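Local coordinates for aluminum resistance protein (Clostridium novyi, PDB 3I16) that probably cleaves carbon-sulfur bonds as a pyridoxal-5'-phosphate-dependent lyase of the methionine gamma-lyase family, and is linked by name to aluminum resistance, at residues B[182-187]-B[194-199]; B[215-220]-B[233-238]. One frame throughout, in Å; residues are numbered along the deposited sequence.

Contact 1: B[182-187]-B[194-199]; sequences IQRSTG and LLIEDI. With PLP (pyridoxal-5'-phosphate), chain J; EDO (1,2-ethanediol), chain N.
R184, just past the end of strand 177-183, lays its side chain against I196 and I199 at the start of helix 196-209, and is gripped at two levels. Near the root, CG of R184 meets CD1 of I199 at 4.1 Å, the two chains crossing at about a right angle; at the far end, CD1 of I196 sits over one face of the guanidinium, offset toward its rim and 3.9 Å from CZ of R184. CG leaves anti to the backbone N (chi1 -177°) and the chain stays extended, which carries the charged group past L194 to S331, which accepts from NE, and to E229, which forms a salt bridge through NH1. I182 CG2 touches L194 CD1 at 3.9 Å. One backbone bond, from L194 N to R184 O (2.9 Å), closes the loop between the segments. Farther out, D198 OD2 accepts from L195 N at 2.9 Å, tying down the residue at the N-cap position. Q183 NE2 bonds S185 O nearly within its own amide plane, and the Q183 amide (CD) and S185 CB both lie against the C2A methyl of the cofactor. Here the strand-to-helix loop of the beta-alpha-beta unit 177-183, 196-209, 214-218 lines the pyridoxal-5'-phosphate pocket.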
ATOM      1  N   ILE B 182     -26.701  -2.134  25.059  1.00 11.35           N
ATOM      2  CA  ILE B 182     -26.336  -1.025  25.916  1.00 12.77           C
ATOM      3  C   ILE B 182     -25.404  -0.061  25.176  1.00 13.50           C
ATOM      4  O   ILE B 182     -24.326  -0.442  24.741  1.00 13.21           O
ATOM      5  CB  ILE B 182     -25.524  -1.563  27.103  1.00 14.33           C
ATOM      6  CG1 ILE B 182     -26.323  -2.604  27.903  1.00  9.72           C
ATOM      7  CG2 ILE B 182     -25.059  -0.449  27.974  1.00  7.97           C
ATOM      8  CD1 ILE B 182     -25.388  -3.521  28.709  1.00  9.71           C
ATOM      9  N   GLN B 183     -25.808   1.189  25.046  1.00 13.60           N
ATOM     10  CA  GLN B 183     -24.971   2.177  24.374  1.00 14.67           C
ATOM     11  C   GLN B 183     -24.183   2.953  25.412  1.00 15.50           C
ATOM     12  O   GLN B 183     -24.771   3.587  26.268  1.00 15.94           O
ATOM     13  CB  GLN B 183     -25.846   3.118  23.576  1.00 13.63           C
ATOM     14  CG  GLN B 183     -25.070   4.062  22.676  1.00 14.57           C
ATOM     15  CD  GLN B 183     -26.009   4.831  21.786  1.00 20.03           C
ATOM     16  OE1 GLN B 183     -26.711   4.247  20.938  1.00 15.27           O
ATOM     17  NE2 GLN B 183     -26.048   6.152  21.977  1.00 11.54           N
ATOM     18  N   ARG B 184     -22.855   2.903  25.333  1.00 15.35           N
ATOM     19  CA  ARG B 184     -22.009   3.596  26.300  1.00 15.97           C
ATOM     20  C   ARG B 184     -22.031   5.116  26.106  1.00 18.47           C
ATOM     21  O   ARG B 184     -22.310   5.872  27.054  1.00 18.03           O
ATOM     22  CB  ARG B 184     -20.583   3.070  26.204  1.00 15.18           C
ATOM     23  CG  ARG B 184     -19.645   3.674  27.198  1.00 13.17           C
ATOM     24  CD  ARG B 184     -18.337   2.996  27.179  1.00 15.64           C
ATOM     25  NE  ARG B 184     -17.417   3.551  28.173  1.00 11.57           N
ATOM     26  CZ  ARG B 184     -16.201   3.067  28.400  1.00 16.09           C
ATOM     27  NH1 ARG B 184     -15.760   2.004  27.737  1.00 17.13           N
ATOM     28  NH2 ARG B 184     -15.422   3.637  29.296  1.00 17.62           N
ATOM     29  N   SER B 185     -21.743   5.553  24.883  1.00 19.03           N
ATOM     30  CA  SER B 185     -21.700   6.977  24.531  1.00 20.79           C
ATOM     31  C   SER B 185     -23.113   7.515  24.334  1.00 23.79           C
ATOM     32  O   SER B 185     -24.028   6.767  23.999  1.00 22.51           O
ATOM     33  CB  SER B 185     -20.876   7.162  23.251  1.00 21.54           C
ATOM     34  OG  SER B 185     -20.782   8.519  22.879  1.00 23.41           O
ATOM     35  N   THR B 186     -23.300   8.818  24.508  1.00 25.96           N
ATOM     36  CA  THR B 186     -24.639   9.389  24.400  1.00 27.32           C
ATOM     37  C   THR B 186     -25.143   9.637  22.993  1.00 25.98           C
ATOM     38  O   THR B 186     -26.346   9.793  22.805  1.00 25.24           O
ATOM     39  CB  THR B 186     -24.731  10.730  25.147  1.00 30.46           C
ATOM     40  OG1 THR B 186     -23.876  11.682  24.504  1.00 36.89           O
ATOM     41  CG2 THR B 186     -24.305  10.554  26.604  1.00 31.90           C
ATOM     42  N   GLY B 187     -24.264   9.700  21.998  1.00 26.53           N
ATOM     43  CA  GLY B 187     -24.722  10.023  20.643  1.00 27.71           C
ATOM     44  C   GLY B 187     -25.187  11.474  20.605  1.00 28.49           C
ATOM     45  O   GLY B 187     -24.629  12.325  21.318  1.00 29.01           O
ATOM     46  N   LEU B 194     -22.510   6.493  29.850  1.00 18.95           N
ATOM     47  CA  LEU B 194     -22.545   5.497  30.935  1.00 19.22           C
ATOM     48  C   LEU B 194     -21.166   5.127  31.419  1.00 15.97           C
ATOM     49  O   LEU B 194     -20.301   4.768  30.635  1.00 16.40           O
ATOM     50  CB  LEU B 194     -23.233   4.187  30.538  1.00 19.89           C
ATOM     51  CG  LEU B 194     -24.725   4.147  30.293  1.00 21.78           C
ATOM     52  CD1 LEU B 194     -25.131   2.684  30.351  1.00 23.38           C
ATOM     53  CD2 LEU B 194     -25.494   4.926  31.317  1.00 21.38           C
ATOM     54  N   LEU B 195     -20.977   5.182  32.730  1.00 15.72           N
ATOM     55  CA  LEU B 195     -19.729   4.801  33.324  1.00 14.18           C
ATOM     56  C   LEU B 195     -19.654   3.262  33.364  1.00 14.12           C
ATOM     57  O   LEU B 195     -20.667   2.574  33.250  1.00 14.11           O
ATOM     58  CB  LEU B 195     -19.635   5.361  34.730  1.00 15.60           C
ATOM     59  CG  LEU B 195     -19.710   6.891  34.903  1.00 17.98           C
ATOM     60  CD1 LEU B 195     -19.812   7.260  36.377  1.00 19.50           C
ATOM     61  CD2 LEU B 195     -18.532   7.588  34.274  1.00 15.83           C
ATOM     62  N   ILE B 196     -18.456   2.733  33.545  1.00 14.23           N
ATOM     63  CA  ILE B 196     -18.266   1.287  33.661  1.00 13.50           C
ATOM     64  C   ILE B 196     -19.114   0.709  34.806  1.00 14.91           C
ATOM     65  O   ILE B 196     -19.640  -0.414  34.675  1.00 14.56           O
ATOM     66  CB  ILE B 196     -16.771   0.914  33.867  1.00 13.00           C
ATOM     67  CG1 ILE B 196     -15.948   1.233  32.612  1.00 16.15           C
ATOM     68  CG2 ILE B 196     -16.627  -0.574  34.321  1.00 10.24           C
ATOM     69  CD1 ILE B 196     -16.322   0.441  31.324  1.00 13.86           C
ATOM     70  N   GLU B 197     -19.249   1.454  35.915  1.00 15.47           N
ATOM     71  CA  GLU B 197     -20.082   1.003  37.045  1.00 16.14           C
ATOM     72  C   GLU B 197     -21.564   0.929  36.674  1.00 16.56           C
ATOM     73  O   GLU B 197     -22.277   0.049  37.164  1.00 14.58           O
ATOM     74  CB  GLU B 197     -19.894   1.866  38.306  1.00 17.89           C
ATOM     75  CG  GLU B 197     -20.458   3.284  38.192  1.00 28.27           C
ATOM     76  CD  GLU B 197     -20.396   4.082  39.482  1.00 40.22           C
ATOM     77  OE1 GLU B 197     -19.553   3.777  40.351  1.00 43.82           O
ATOM     78  OE2 GLU B 197     -21.202   5.036  39.614  1.00 53.47           O
ATOM     79  N   ASP B 198     -22.027   1.852  35.823  1.00 17.99           N
ATOM     80  CA  ASP B 198     -23.422   1.842  35.349  1.00 17.62           C
ATOM     81  C   ASP B 198     -23.625   0.638  34.438  1.00 15.57           C
ATOM     82  O   ASP B 198     -24.666   0.004  34.457  1.00 15.19           O
ATOM     83  CB  ASP B 198     -23.772   3.106  34.551  1.00 19.83           C
ATOM     84  CG  ASP B 198     -23.587   4.422  35.355  1.00 22.71           C
ATOM     85  OD1 ASP B 198     -23.987   4.495  36.523  1.00 19.22           O
ATOM     86  OD2 ASP B 198     -23.055   5.400  34.781  1.00 23.90           O
ATOM     87  N   ILE B 199     -22.624   0.334  33.618  1.00 15.79           N
ATOM     88  CA  ILE B 199     -22.701  -0.804  32.722  1.00 13.49           C
ATOM     89  C   ILE B 199     -22.755  -2.088  33.542  1.00 13.02           C
ATOM     90  O   ILE B 199     -23.569  -2.964  33.255  1.00 13.32           O
ATOM     91  CB  ILE B 199     -21.539  -0.826  31.710  1.00 15.51           C
ATOM     92  CG1 ILE B 199     -21.714   0.336  30.720  1.00 11.84           C
ATOM     93  CG2 ILE B 199     -21.511  -2.182  30.972  1.00 12.31           C
ATOM     94  CD1 ILE B 199     -20.504   0.649  29.820  1.00 10.87           C
TER
HETATM   95  N1  PLP J 427     -22.530   4.202  18.301  1.00 41.48           N
HETATM   96  C2  PLP J 427     -22.208   5.397  18.870  1.00 35.39           C
HETATM   97  C2A PLP J 427     -22.763   5.757  20.213  1.00 28.52           C
HETATM   98  C3  PLP J 427     -21.353   6.255  18.179  1.00 46.45           C
HETATM   99  O3  PLP J 427     -21.017   7.454  18.757  1.00 43.80           O
HETATM  100  C4  PLP J 427     -20.846   5.900  16.921  1.00 43.36           C
HETATM  101  C5  PLP J 427     -21.191   4.679  16.352  1.00 45.40           C
HETATM  102  C6  PLP J 427     -22.022   3.841  17.067  1.00 41.15           C
HETATM  103  C5A PLP J 427     -20.665   4.196  15.013  1.00 40.46           C
HETATM  104  O4P PLP J 427     -20.695   5.190  14.042  1.00 37.38           O
HETATM  105  P   PLP J 427     -20.000   5.089  12.566  1.00 33.78           P
HETATM  106  O1P PLP J 427     -18.546   4.640  12.579  1.00 29.35           O
HETATM  107  O2P PLP J 427     -20.028   6.527  12.103  1.00 33.20           O
HETATM  108  O3P PLP J 427     -20.816   4.137  11.705  1.00 22.69           O
HETATM  109  C1  EDO N 431     -24.799   8.070  33.481  1.00 45.69           C
HETATM  110  O1  EDO N 431     -25.661   8.983  34.161  1.00 53.73           O
HETATM  111  C2  EDO N 431     -23.372   8.330  33.935  1.00 42.96           C
HETATM  112  O2  EDO N 431     -23.231   8.072  35.332  1.00 43.53           O

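Contact 2: B[215-220]-B[233-238]; sequences CFVDNC and VGADLI. With PLP (pyridoxal-5'-phosphate), chain J.
F216 and L237 pack on one face of two neighbouring parallel strands, V217 and I238 on the other. The phenyl ring of F216 crosses the L237 side chain obliquely, CD1 of F216 lying 3.8 Å from CG of L237; CG of the phenylalanine is anti to its backbone N (chi1 175°), which swings the CD1 side of the ring toward L237. On the reverse face, V217 CB meets I238 CG2 at 3.8 Å, while V217 CG2 reaches the methyl of A235. Helix 100-111 covers the F216 and L237 face.

Between these layers runs the backbone ladder: V217 N donates to L237 O at 2.9 Å, and the CA-H of I238 leans on V217 O. Near the start of strand 214-218, C215 O takes the N-H of D236 at 2.8 Å and, weakly, that of L237. C215 N in turn gives an almost straight bond (177°) to the anti lone pair of D236 OD2, an oxygen that also pairs with K207 of helix 196-209.

At the other end the polar edge reaches the cofactor. D218 OD2 accepts from PLP N1 in a hydrogen bond modelled unusually short, its exact length doubtful, and D218 OD1 accepts from C220 N in an Asx turn, which would limit rotation of the carboxylate. SG of C220 lies 3.6 Å from C5 of PLP. D218's position is consistent with the family feature of an aspartate stabilising the protonated pyridine nitrogen, which would strengthen the ring as an electron sink.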
ATOM      1  N   CYS B 215     -25.352  -9.790  26.803  1.00 14.91           N
ATOM      2  CA  CYS B 215     -25.195  -8.378  27.105  1.00 13.71           C
ATOM      3  C   CYS B 215     -24.184  -7.777  26.130  1.00 14.90           C
ATOM      4  O   CYS B 215     -22.981  -8.042  26.219  1.00 13.16           O
ATOM      5  CB  CYS B 215     -24.787  -8.215  28.550  1.00 14.80           C
ATOM      6  SG  CYS B 215     -26.223  -8.514  29.654  1.00 16.24           S
ATOM      7  N   PHE B 216     -24.706  -6.992  25.187  1.00 13.96           N
ATOM      8  CA  PHE B 216     -23.931  -6.358  24.131  1.00 13.73           C
ATOM      9  C   PHE B 216     -23.744  -4.849  24.343  1.00 12.36           C
ATOM     10  O   PHE B 216     -24.707  -4.119  24.511  1.00 13.49           O
ATOM     11  CB  PHE B 216     -24.617  -6.620  22.777  1.00 14.21           C
ATOM     12  CG  PHE B 216     -23.975  -5.920  21.607  1.00 16.18           C
ATOM     13  CD1 PHE B 216     -22.623  -6.103  21.327  1.00 19.64           C
ATOM     14  CD2 PHE B 216     -24.731  -5.152  20.739  1.00 17.49           C
ATOM     15  CE1 PHE B 216     -22.029  -5.470  20.247  1.00 18.14           C
ATOM     16  CE2 PHE B 216     -24.148  -4.525  19.624  1.00 17.08           C
ATOM     17  CZ  PHE B 216     -22.796  -4.691  19.373  1.00 14.84           C
ATOM     18  N   VAL B 217     -22.498  -4.387  24.321  1.00 14.45           N
ATOM     19  CA  VAL B 217     -22.217  -2.963  24.490  1.00 12.64           C
ATOM     20  C   VAL B 217     -21.573  -2.346  23.265  1.00 12.67           C
ATOM     21  O   VAL B 217     -20.583  -2.857  22.732  1.00 12.07           O
ATOM     22  CB  VAL B 217     -21.280  -2.691  25.685  1.00 14.07           C
ATOM     23  CG1 VAL B 217     -21.087  -1.160  25.859  1.00 11.98           C
ATOM     24  CG2 VAL B 217     -21.835  -3.324  26.959  1.00  8.91           C
ATOM     25  N   ASP B 218     -22.175  -1.247  22.828  1.00 12.55           N
ATOM     26  CA  ASP B 218     -21.645  -0.357  21.790  1.00 12.62           C
ATOM     27  C   ASP B 218     -20.645   0.471  22.561  1.00 13.63           C
ATOM     28  O   ASP B 218     -21.026   1.352  23.336  1.00 15.01           O
ATOM     29  CB  ASP B 218     -22.787   0.526  21.262  1.00 14.41           C
ATOM     30  CG  ASP B 218     -22.323   1.653  20.340  1.00 15.75           C
ATOM     31  OD1 ASP B 218     -21.107   1.899  20.185  1.00 21.13           O
ATOM     32  OD2 ASP B 218     -23.219   2.283  19.744  1.00 16.67           O
ATOM     33  N   ASN B 219     -19.372   0.189  22.344  1.00 13.34           N
ATOM     34  CA  ASN B 219     -18.284   0.787  23.089  1.00 14.43           C
ATOM     35  C   ASN B 219     -17.637   2.006  22.420  1.00 13.59           C
ATOM     36  O   ASN B 219     -16.686   2.573  22.967  1.00 14.01           O
ATOM     37  CB  ASN B 219     -17.198  -0.286  23.346  1.00 10.66           C
ATOM     38  CG  ASN B 219     -16.369   0.007  24.593  1.00 15.46           C
ATOM     39  OD1 ASN B 219     -16.913   0.473  25.591  1.00 15.70           O
ATOM     40  ND2 ASN B 219     -15.062  -0.270  24.547  1.00 12.01           N
ATOM     41  N   CYS B 220     -18.122   2.393  21.243  1.00 14.03           N
ATOM     42  CA  CYS B 220     -17.564   3.552  20.535  1.00 14.22           C
ATOM     43  C   CYS B 220     -17.336   4.764  21.426  1.00 16.28           C
ATOM     44  O   CYS B 220     -18.250   5.177  22.145  1.00 11.37           O
ATOM     45  CB  CYS B 220     -18.494   3.993  19.425  1.00 14.88           C
ATOM     46  SG  CYS B 220     -18.482   2.925  17.993  1.00 20.86           S
ATOM     47  N   VAL B 233     -16.645  -6.041  33.174  1.00 13.56           N
ATOM     48  CA  VAL B 233     -17.780  -6.027  34.112  1.00 13.21           C
ATOM     49  C   VAL B 233     -18.976  -6.859  33.621  1.00 16.34           C
ATOM     50  O   VAL B 233     -20.136  -6.564  33.954  1.00 16.46           O
ATOM     51  CB  VAL B 233     -18.182  -4.575  34.559  1.00 13.69           C
ATOM     52  CG1 VAL B 233     -17.033  -3.954  35.374  1.00 10.63           C
ATOM     53  CG2 VAL B 233     -18.562  -3.679  33.388  1.00  6.83           C
ATOM     54  N   GLY B 234     -18.684  -7.892  32.825  1.00 14.96           N
ATOM     55  CA  GLY B 234     -19.694  -8.863  32.394  1.00 14.88           C
ATOM     56  C   GLY B 234     -20.295  -8.776  30.995  1.00 13.09           C
ATOM     57  O   GLY B 234     -21.184  -9.552  30.684  1.00 14.81           O
ATOM     58  N   ALA B 235     -19.833  -7.862  30.151  1.00 13.05           N
ATOM     59  CA  ALA B 235     -20.345  -7.759  28.791  1.00 12.88           C
ATOM     60  C   ALA B 235     -19.932  -9.019  28.045  1.00 16.10           C
ATOM     61  O   ALA B 235     -18.789  -9.445  28.153  1.00 15.60           O
ATOM     62  CB  ALA B 235     -19.772  -6.514  28.081  1.00 14.19           C
ATOM     63  N   ASP B 236     -20.856  -9.607  27.290  1.00 15.87           N
ATOM     64  CA  ASP B 236     -20.559 -10.785  26.490  1.00 14.38           C
ATOM     65  C   ASP B 236     -19.912 -10.397  25.174  1.00 14.11           C
ATOM     66  O   ASP B 236     -19.210 -11.195  24.549  1.00 12.88           O
ATOM     67  CB  ASP B 236     -21.861 -11.555  26.198  1.00 13.59           C
ATOM     68  CG  ASP B 236     -22.524 -12.070  27.468  1.00 16.48           C
ATOM     69  OD1 ASP B 236     -21.993 -13.008  28.070  1.00 17.11           O
ATOM     70  OD2 ASP B 236     -23.577 -11.545  27.867  1.00 17.73           O
ATOM     71  N   LEU B 237     -20.184  -9.180  24.731  1.00 15.14           N
ATOM     72  CA  LEU B 237     -19.710  -8.725  23.431  1.00 13.85           C
ATOM     73  C   LEU B 237     -19.758  -7.213  23.399  1.00 13.88           C
ATOM     74  O   LEU B 237     -20.694  -6.603  23.924  1.00 12.19           O
ATOM     75  CB  LEU B 237     -20.608  -9.293  22.325  1.00 12.68           C
ATOM     76  CG  LEU B 237     -20.299  -9.007  20.849  1.00 16.62           C
ATOM     77  CD1 LEU B 237     -18.996  -9.655  20.407  1.00 10.23           C
ATOM     78  CD2 LEU B 237     -21.441  -9.509  19.925  1.00 12.10           C
ATOM     79  N   ILE B 238     -18.741  -6.623  22.774  1.00 13.89           N
ATOM     80  CA  ILE B 238     -18.656  -5.190  22.587  1.00 14.25           C
ATOM     81  C   ILE B 238     -18.223  -4.978  21.172  1.00 14.14           C
ATOM     82  O   ILE B 238     -17.647  -5.875  20.570  1.00 11.28           O
ATOM     83  CB  ILE B 238     -17.641  -4.485  23.537  1.00 14.65           C
ATOM     84  CG1 ILE B 238     -16.196  -4.982  23.323  1.00 16.23           C
ATOM     85  CG2 ILE B 238     -18.060  -4.662  24.992  1.00 17.29           C
ATOM     86  CD1 ILE B 238     -15.175  -4.197  24.151  1.00 12.16           C
TER
HETATM   87  N1  PLP J 427     -22.530   4.202  18.301  1.00 41.48           N
HETATM   88  C2  PLP J 427     -22.208   5.397  18.870  1.00 35.39           C
HETATM   89  C2A PLP J 427     -22.763   5.757  20.213  1.00 28.52           C
HETATM   90  C3  PLP J 427     -21.353   6.255  18.179  1.00 46.45           C
HETATM   91  O3  PLP J 427     -21.017   7.454  18.757  1.00 43.80           O
HETATM   92  C4  PLP J 427     -20.846   5.900  16.921  1.00 43.36           C
HETATM   93  C5  PLP J 427     -21.191   4.679  16.352  1.00 45.40           C
HETATM   94  C6  PLP J 427     -22.022   3.841  17.067  1.00 41.15           C
HETATM   95  C5A PLP J 427     -20.665   4.196  15.013  1.00 40.46           C
HETATM   96  O4P PLP J 427     -20.695   5.190  14.042  1.00 37.38           O
HETATM   97  P   PLP J 427     -20.000   5.089  12.566  1.00 33.78           P
HETATM   98  O1P PLP J 427     -18.546   4.640  12.579  1.00 29.35           O
HETATM   99  O2P PLP J 427     -20.028   6.527  12.103  1.00 33.20           O
HETATM  100  O3P PLP J 427     -20.816   4.137  11.705  1.00 22.69           O

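Overall arrangement
Contacts 1 and 2 follow one another along the chain; their centres lie 10 Å apart, and both reach one sheet, in which strands 177-183 and 214-218 are neighbours. The strands are joined by a probable hydrogen bond from I182 N to F216 O at 2.9 Å; just past the strand ends, R184 NH1 of contact 1 is hydrogen-bonded to N219 OD1 of contact 2, also at 2.9 Å. Both contacts reach PLP: contact 1 borders its methyl group, contact 2 its pyridine nitrogen and ring. G100 and T101 of the same chain, and Y68 of the second subunit, add further hydrogen bonds. The pair illustrates how parallel strands of a PLP-dependent enzyme can bring cofactor-binding residues together at their C-terminal ends.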